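F-BAR domain only protein 1 (Danio rerio, PDB 5JP2) probably acts early in clathrin-mediated endocytosis, binds an Eps15 peptide through its mu homology domain, and may regulate Bmp signalling through receptor endocytosis. Local coordinates at residues T48-T60 / W103-R115. Residues are numbered along the deposited sequence; the frame is centred on the assembly and turned at random. Where two conformers were deposited one is given.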
ATOM      1  N   THR B  48      -8.267   6.883   4.397  1.00 24.91           N
ATOM      2  CA  THR B  48      -9.625   7.237   4.034  1.00 24.30           C
ATOM      3  C   THR B  48     -10.569   6.784   5.148  1.00 29.35           C
ATOM      4  O   THR B  48     -10.327   5.779   5.811  1.00 29.22           O
ATOM      5  CB  THR B  48      -9.997   6.601   2.689  1.00 27.32           C
ATOM      6  OG1 THR B  48      -9.238   7.221   1.657  1.00 45.37           O
ATOM      7  CG2 THR B  48     -11.438   6.783   2.369  1.00 29.03           C
ATOM      8  N   MET B  49     -11.625   7.552   5.390  1.00 34.11           N
ATOM      9  CA  MET B  49     -12.650   7.134   6.330  1.00 24.21           C
ATOM     10  C   MET B  49     -13.995   7.091   5.629  1.00 28.79           C
ATOM     11  O   MET B  49     -14.305   7.951   4.809  1.00 36.69           O
ATOM     12  CB  MET B  49     -12.712   8.038   7.543  1.00 29.02           C
ATOM     13  CG  MET B  49     -13.710   7.553   8.558  1.00 39.05           C
ATOM     14  SD  MET B  49     -13.674   8.425  10.105  1.00 44.22           S
ATOM     15  CE  MET B  49     -12.167   7.843  10.820  1.00 28.88           C
ATOM     16  N   SER B  50     -14.774   6.062   5.938  1.00 35.34           N
ATOM     17  CA  SER B  50     -16.070   5.831   5.322  1.00 31.69           C
ATOM     18  C   SER B  50     -17.187   6.034   6.344  1.00 33.35           C
ATOM     19  O   SER B  50     -17.028   5.736   7.526  1.00 27.21           O
ATOM     20  CB  SER B  50     -16.130   4.424   4.737  1.00 30.99           C
ATOM     21  OG  SER B  50     -17.280   4.262   3.944  1.00 44.98           O
ATOM     22  N   PHE B  51     -18.314   6.563   5.875  1.00 32.27           N
ATOM     23  CA  PHE B  51     -19.460   6.871   6.710  1.00 32.07           C
ATOM     24  C   PHE B  51     -20.718   6.220   6.156  1.00 33.48           C
ATOM     25  O   PHE B  51     -20.972   6.284   4.954  1.00 34.92           O
ATOM     26  CB  PHE B  51     -19.700   8.379   6.811  1.00 39.13           C
ATOM     27  CG  PHE B  51     -18.639   9.115   7.553  1.00 28.15           C
ATOM     28  CD1 PHE B  51     -17.459   9.464   6.941  1.00 27.83           C
ATOM     29  CD2 PHE B  51     -18.832   9.471   8.859  1.00 23.28           C
ATOM     30  CE1 PHE B  51     -16.501  10.140   7.628  1.00 28.34           C
ATOM     31  CE2 PHE B  51     -17.875  10.140   9.541  1.00 26.69           C
ATOM     32  CZ  PHE B  51     -16.704  10.476   8.925  1.00 25.48           C
ATOM     33  N   PRO B  52     -21.550   5.647   7.015  1.00 40.17           N
ATOM     34  CA  PRO B  52     -22.783   5.025   6.527  1.00 39.53           C
ATOM     35  C   PRO B  52     -23.775   6.091   6.111  1.00 35.07           C
ATOM     36  O   PRO B  52     -23.866   7.147   6.730  1.00 43.58           O
ATOM     37  CB  PRO B  52     -23.280   4.230   7.736  1.00 34.10           C
ATOM     38  CG  PRO B  52     -22.672   4.887   8.902  1.00 39.60           C
ATOM     39  CD  PRO B  52     -21.352   5.438   8.456  1.00 34.82           C
ATOM     40  N   ALA B  53     -24.496   5.821   5.026  1.00 39.37           N
ATOM     41  CA  ALA B  53     -25.357   6.845   4.453  1.00 37.10           C
ATOM     42  C   ALA B  53     -26.305   7.419   5.494  1.00 41.99           C
ATOM     43  O   ALA B  53     -26.562   8.623   5.517  1.00 57.06           O
ATOM     44  CB  ALA B  53     -26.118   6.286   3.261  1.00 31.14           C
ATOM     45  N   GLY B  54     -26.795   6.585   6.402  1.00 38.94           N
ATOM     46  CA  GLY B  54     -27.775   7.068   7.347  1.00 45.82           C
ATOM     47  C   GLY B  54     -27.245   8.053   8.360  1.00 53.30           C
ATOM     48  O   GLY B  54     -28.038   8.660   9.080  1.00 72.67           O
ATOM     49  N   ILE B  55     -25.929   8.241   8.431  1.00 58.32           N
ATOM     50  CA  ILE B  55     -25.393   9.133   9.448  1.00 57.03           C
ATOM     51  C   ILE B  55     -25.553  10.586   9.034  1.00 52.03           C
ATOM     52  O   ILE B  55     -25.410  11.484   9.868  1.00 57.39           O
ATOM     53  CB  ILE B  55     -23.924   8.793   9.747  1.00 48.40           C
ATOM     54  CG1 ILE B  55     -23.499   9.370  11.088  1.00 40.44           C
ATOM     55  CG2 ILE B  55     -23.023   9.347   8.689  1.00 40.99           C
ATOM     56  CD1 ILE B  55     -22.190   8.861  11.539  1.00 39.09           C
ATOM     57  N   THR B  56     -25.856  10.841   7.765  1.00 59.29           N
ATOM     58  CA  THR B  56     -26.148  12.199   7.331  1.00 67.89           C
ATOM     59  C   THR B  56     -27.373  12.729   8.053  1.00 78.69           C
ATOM     60  O   THR B  56     -27.320  13.762   8.729  1.00 84.02           O
ATOM     61  CB  THR B  56     -26.379  12.225   5.827  1.00 68.00           C
ATOM     62  OG1 THR B  56     -27.607  11.551   5.532  1.00 99.21           O
ATOM     63  CG2 THR B  56     -25.254  11.521   5.120  1.00 59.90           C
ATOM     64  N   ARG B  57     -28.491  12.010   7.923  1.00 77.07           N
ATOM     65  CA  ARG B  57     -29.740  12.434   8.535  1.00 74.56           C
ATOM     66  C   ARG B  57     -29.546  12.733  10.008  1.00 68.09           C
ATOM     67  O   ARG B  57     -30.209  13.613  10.556  1.00 90.92           O
ATOM     68  CB  ARG B  57     -30.808  11.366   8.318  1.00104.82           C
ATOM     69  CG  ARG B  57     -31.172  11.191   6.853  1.00133.71           C
ATOM     70  CD  ARG B  57     -32.336  10.232   6.658  1.00164.31           C
ATOM     71  NE  ARG B  57     -32.714  10.107   5.252  1.00186.01           N
ATOM     72  CZ  ARG B  57     -33.648   9.275   4.802  1.00191.05           C
ATOM     73  NH1 ARG B  57     -34.300   8.489   5.648  1.00194.51           N
ATOM     74  NH2 ARG B  57     -33.929   9.225   3.506  1.00188.19           N
ATOM     75  N   ILE B  58     -28.646  12.015  10.665  1.00 64.13           N
ATOM     76  CA  ILE B  58     -28.322  12.349  12.043  1.00 72.52           C
ATOM     77  C   ILE B  58     -27.606  13.686  12.098  1.00 65.57           C
ATOM     78  O   ILE B  58     -27.937  14.552  12.910  1.00 80.16           O
ATOM     79  CB  ILE B  58     -27.469  11.242  12.682  1.00 58.95           C
ATOM     80  CG1 ILE B  58     -28.226   9.922  12.701  1.00 66.74           C
ATOM     81  CG2 ILE B  58     -27.071  11.637  14.075  1.00 49.46           C
ATOM     82  CD1 ILE B  58     -29.388   9.920  13.655  1.00 82.44           C
ATOM     83  N   PHE B  59     -26.618  13.878  11.220  1.00 71.14           N
ATOM     84  CA  PHE B  59     -25.779  15.069  11.300  1.00 66.76           C
ATOM     85  C   PHE B  59     -26.526  16.319  10.870  1.00 61.92           C
ATOM     86  O   PHE B  59     -26.437  17.356  11.535  1.00 62.87           O
ATOM     87  CB  PHE B  59     -24.527  14.888  10.445  1.00 63.44           C
ATOM     88  CG  PHE B  59     -23.462  14.039  11.082  1.00 45.07           C
ATOM     89  CD1 PHE B  59     -23.458  13.795  12.434  1.00 49.68           C
ATOM     90  CD2 PHE B  59     -22.433  13.522  10.324  1.00 49.81           C
ATOM     91  CE1 PHE B  59     -22.465  13.028  13.008  1.00 45.90           C
ATOM     92  CE2 PHE B  59     -21.438  12.759  10.903  1.00 36.09           C
ATOM     93  CZ  PHE B  59     -21.458  12.512  12.237  1.00 37.90           C
ATOM     94  N   THR B  60     -27.258  16.251   9.758  1.00 67.98           N
ATOM     95  CA  THR B  60     -28.026  17.408   9.313  1.00 69.00           C
ATOM     96  C   THR B  60     -29.018  17.847  10.375  1.00 68.66           C
ATOM     97  O   THR B  60     -29.193  19.043  10.611  1.00 83.00           O
ATOM     98  CB  THR B  60     -28.742  17.096   8.009  1.00 76.52           C
ATOM     99  OG1 THR B  60     -29.815  16.182   8.268  1.00103.94           O
ATOM    100  CG2 THR B  60     -27.781  16.471   7.038  1.00 85.63           C
ATOM    101  N   TRP B 103      -9.279  15.945  15.390  1.00 46.04           N
ATOM    102  CA  TRP B 103     -10.706  16.102  15.630  1.00 41.55           C
ATOM    103  C   TRP B 103     -11.376  16.575  14.356  1.00 33.43           C
ATOM    104  O   TRP B 103     -10.820  17.383  13.621  1.00 41.28           O
ATOM    105  CB  TRP B 103     -10.991  17.102  16.753  1.00 48.84           C
ATOM    106  CG  TRP B 103     -10.329  16.741  18.023  1.00 65.56           C
ATOM    107  CD1 TRP B 103     -10.906  16.152  19.108  1.00 72.10           C
ATOM    108  CD2 TRP B 103      -8.953  16.928  18.354  1.00 52.87           C
ATOM    109  NE1 TRP B 103      -9.975  15.959  20.094  1.00 68.94           N
ATOM    110  CE2 TRP B 103      -8.766  16.428  19.657  1.00 63.26           C
ATOM    111  CE3 TRP B 103      -7.862  17.471  17.678  1.00 68.33           C
ATOM    112  CZ2 TRP B 103      -7.531  16.454  20.297  1.00 71.89           C
ATOM    113  CZ3 TRP B 103      -6.637  17.496  18.315  1.00 74.94           C
ATOM    114  CH2 TRP B 103      -6.480  16.990  19.609  1.00 56.72           C
ATOM    115  N   PHE B 104     -12.573  16.086  14.102  1.00 32.79           N
ATOM    116  CA  PHE B 104     -13.333  16.562  12.966  1.00 35.98           C
ATOM    117  C   PHE B 104     -13.989  17.898  13.276  1.00 48.05           C
ATOM    118  O   PHE B 104     -14.380  18.176  14.410  1.00 34.85           O
ATOM    119  CB  PHE B 104     -14.417  15.565  12.585  1.00 30.45           C
ATOM    120  CG  PHE B 104     -13.971  14.537  11.617  1.00 30.46           C
ATOM    121  CD1 PHE B 104     -14.043  14.760  10.272  1.00 31.84           C
ATOM    122  CD2 PHE B 104     -13.481  13.334  12.066  1.00 37.11           C
ATOM    123  CE1 PHE B 104     -13.632  13.807   9.397  1.00 24.90           C
ATOM    124  CE2 PHE B 104     -13.070  12.390  11.189  1.00 27.50           C
ATOM    125  CZ  PHE B 104     -13.150  12.625   9.858  1.00 27.62           C
ATOM    126  N   ASN B 105     -14.143  18.706  12.234  1.00 38.54           N
ATOM    127  CA  ASN B 105     -15.052  19.833  12.274  1.00 37.19           C
ATOM    128  C   ASN B 105     -16.429  19.311  11.893  1.00 34.20           C
ATOM    129  O   ASN B 105     -16.662  18.962  10.735  1.00 34.63           O
ATOM    130  CB  ASN B 105     -14.571  20.900  11.296  1.00 51.22           C
ATOM    131  CG  ASN B 105     -15.436  22.147  11.289  1.00 51.22           C
ATOM    132  OD1 ASN B 105     -14.923  23.249  11.441  1.00 65.49           O
ATOM    133  ND2 ASN B 105     -16.728  21.992  11.094  1.00 55.99           N
ATOM    134  N   MET B 106     -17.353  19.278  12.841  1.00 41.97           N
ATOM    135  CA  MET B 106     -18.577  18.544  12.559  1.00 36.99           C
ATOM    136  C   MET B 106     -19.486  19.311  11.619  1.00 35.71           C
ATOM    137  O   MET B 106     -20.277  18.706  10.894  1.00 40.61           O
ATOM    138  CB  MET B 106     -19.313  18.203  13.854  1.00 46.32           C
ATOM    139  CG  MET B 106     -18.531  17.330  14.828  1.00 33.79           C
ATOM    140  SD  MET B 106     -17.868  15.781  14.202  1.00 44.52           S
ATOM    141  CE  MET B 106     -19.319  14.945  13.638  1.00 27.46           C
ATOM    142  N   GLN B 107     -19.361  20.630  11.586  1.00 36.89           N
ATOM    143  CA  GLN B 107     -20.157  21.420  10.655  0.50 62.72           C
ATOM    144  C   GLN B 107     -19.664  21.234   9.223  1.00 34.82           C
ATOM    145  O   GLN B 107     -20.456  21.007   8.309  1.00 41.54           O
ATOM    146  CB  GLN B 107     -20.135  22.893  11.074  0.50 61.37           C
ATOM    147  CG  GLN B 107     -20.881  23.181  12.382  0.50 55.19           C
ATOM    148  CD  GLN B 107     -20.580  24.561  12.954  0.50 50.78           C
ATOM    149  OE1 GLN B 107     -21.383  25.483  12.854  0.50 40.71           O
ATOM    150  NE2 GLN B 107     -19.425  24.695  13.577  0.50 52.77           N
ATOM    151  N   ALA B 108     -18.352  21.307   9.009  1.00 34.23           N
ATOM    152  CA  ALA B 108     -17.808  21.043   7.681  1.00 37.51           C
ATOM    153  C   ALA B 108     -18.062  19.601   7.257  1.00 29.34           C
ATOM    154  O   ALA B 108     -18.486  19.341   6.131  1.00 38.21           O
ATOM    155  CB  ALA B 108     -16.314  21.357   7.650  1.00 37.70           C
ATOM    156  N   LEU B 109     -17.822  18.648   8.158  1.00 31.92           N
ATOM    157  CA  LEU B 109     -18.085  17.245   7.847  1.00 31.77           C
ATOM    158  C   LEU B 109     -19.534  17.026   7.440  1.00 28.30           C
ATOM    159  O   LEU B 109     -19.808  16.318   6.466  1.00 33.13           O
ATOM    160  CB  LEU B 109     -17.735  16.359   9.040  1.00 29.60           C
ATOM    161  CG  LEU B 109     -17.995  14.876   8.792  1.00 27.73           C
ATOM    162  CD1 LEU B 109     -17.149  14.393   7.630  1.00 32.79           C
ATOM    163  CD2 LEU B 109     -17.765  14.037  10.026  1.00 20.66           C
ATOM    164  N   THR B 110     -20.475  17.623   8.173  1.00 29.15           N
ATOM    165  CA  THR B 110     -21.890  17.511   7.817  1.00 25.50           C
ATOM    166  C   THR B 110     -22.150  18.013   6.411  1.00 34.00           C
ATOM    167  O   THR B 110     -22.818  17.345   5.616  1.00 39.82           O
ATOM    168  CB  THR B 110     -22.755  18.281   8.811  1.00 34.21           C
ATOM    169  OG1 THR B 110     -22.510  17.799  10.130  1.00 37.13           O
ATOM    170  CG2 THR B 110     -24.205  18.118   8.482  1.00 40.76           C
ATOM    171  N   LEU B 111     -21.672  19.218   6.101  1.00 39.41           N
ATOM    172  CA  LEU B 111     -21.863  19.763   4.765  1.00 34.39           C
ATOM    173  C   LEU B 111     -21.216  18.875   3.720  1.00 43.12           C
ATOM    174  O   LEU B 111     -21.764  18.679   2.630  1.00 48.16           O
ATOM    175  CB  LEU B 111     -21.289  21.173   4.684  1.00 36.85           C
ATOM    176  CG  LEU B 111     -22.071  22.226   5.456  1.00 43.29           C
ATOM    177  CD1 LEU B 111     -21.383  23.554   5.390  1.00 43.30           C
ATOM    178  CD2 LEU B 111     -23.453  22.330   4.876  1.00 59.16           C
ATOM    179  N   HIS B 112     -20.053  18.316   4.042  1.00 33.81           N
ATOM    180  CA  HIS B 112     -19.335  17.499   3.072  1.00 33.29           C
ATOM    181  C   HIS B 112     -20.111  16.241   2.728  1.00 38.24           C
ATOM    182  O   HIS B 112     -20.191  15.855   1.561  1.00 41.55           O
ATOM    183  CB  HIS B 112     -17.949  17.156   3.604  1.00 38.79           C
ATOM    184  CG  HIS B 112     -17.161  16.285   2.689  1.00 38.81           C
ATOM    185  ND1 HIS B 112     -16.326  16.789   1.723  1.00 41.00           N
ATOM    186  CD2 HIS B 112     -17.108  14.940   2.568  1.00 49.24           C
ATOM    187  CE1 HIS B 112     -15.781  15.794   1.054  1.00 30.73           C
ATOM    188  NE2 HIS B 112     -16.239  14.663   1.544  1.00 41.49           N
ATOM    189  N   LEU B 113     -20.677  15.579   3.732  1.00 38.45           N
ATOM    190  CA  LEU B 113     -21.457  14.386   3.447  1.00 37.30           C
ATOM    191  C   LEU B 113     -22.761  14.732   2.748  1.00 36.29           C
ATOM    192  O   LEU B 113     -23.199  13.988   1.870  1.00 45.10           O
ATOM    193  CB  LEU B 113     -21.708  13.603   4.732  1.00 29.99           C
ATOM    194  CG  LEU B 113     -20.445  13.145   5.446  1.00 31.00           C
ATOM    195  CD1 LEU B 113     -20.770  12.634   6.828  1.00 32.46           C
ATOM    196  CD2 LEU B 113     -19.699  12.106   4.641  1.00 26.49           C
ATOM    197  N   GLN B 114     -23.393  15.851   3.120  1.00 56.03           N
ATOM    198  CA  GLN B 114     -24.608  16.280   2.433  1.00 45.49           C
ATOM    199  C   GLN B 114     -24.357  16.421   0.947  1.00 46.14           C
ATOM    200  O   GLN B 114     -25.184  16.016   0.132  1.00 48.16           O
ATOM    201  CB  GLN B 114     -25.110  17.610   2.989  1.00 62.30           C
ATOM    202  CG  GLN B 114     -25.769  17.550   4.339  1.00 66.03           C
ATOM    203  CD  GLN B 114     -26.232  18.919   4.806  1.00 66.84           C
ATOM    204  OE1 GLN B 114     -26.327  19.185   6.001  1.00 58.71           O
ATOM    205  NE2 GLN B 114     -26.526  19.797   3.853  1.00 84.54           N
ATOM    206  N   ARG B 115     -23.212  16.986   0.578  1.00 52.23           N
ATOM    207  CA  ARG B 115     -22.895  17.120  -0.833  1.00 57.98           C
ATOM    208  C   ARG B 115     -22.677  15.752  -1.448  1.00 53.78           C
ATOM    209  O   ARG B 115     -23.212  15.448  -2.517  1.00 66.78           O
ATOM    210  CB  ARG B 115     -21.660  17.996  -1.025  1.00 47.45           C
ATOM    211  CG  ARG B 115     -21.268  18.169  -2.476  1.00 69.13           C
ATOM    212  CD  ARG B 115     -20.106  19.140  -2.633  1.00 90.28           C
ATOM    213  NE  ARG B 115     -19.576  19.176  -3.997  1.00 92.20           N
ATOM    214  CZ  ARG B 115     -18.581  18.410  -4.437  1.00 93.84           C
ATOM    215  NH1 ARG B 115     -18.165  18.508  -5.691  1.00 89.77           N
ATOM    216  NH2 ARG B 115     -18.007  17.535  -3.627  1.00 82.59           N
TER
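F59 of helix 55-61 enters helix 106-119 as a knob among M106, L109, T110 and L113. Its CB meets T110 OG1 at 3.6 Å and rests beside T110 CG2. Beyond CG, the CD2 and CE2 side turns its edge to L113 CD1, nearly in the ring plane. CE2 also reaches L109 CD2, and CZ, at the tip, meets M106 CE at 3.5 Å; bends at chi2 and chi3 (-54° and -58°) curl that methionine back to the ring. I55 CG1 lies over one face of F59. L113 CD1 also sits over one face of F51, whose CZ touches L109 CD2 at 3.9 Å and has F104 CZ at the ring edge. M49 SD approaches the F104 ring obliquely, a Met-aromatic contact. At the outer margin T60 CG2 lies against Q114 OE1 (3.2 Å) and CG. Within the mu homology domain the contact joins the helices following strands 39-52 and 99-104; the axes of segments 55-60 and 106-115 come within 9.4 Å, with 134° between their N-to-C directions. M49 and F51 face 103-115, while T48, S50 and P52 pack against the bound peptide. T110 OG1 donates to M106 O (2.5 Å), which occupies the hydroxyl lying against F59 CB; the contact rests mainly on van der Waals packing of hydrophobic side chains.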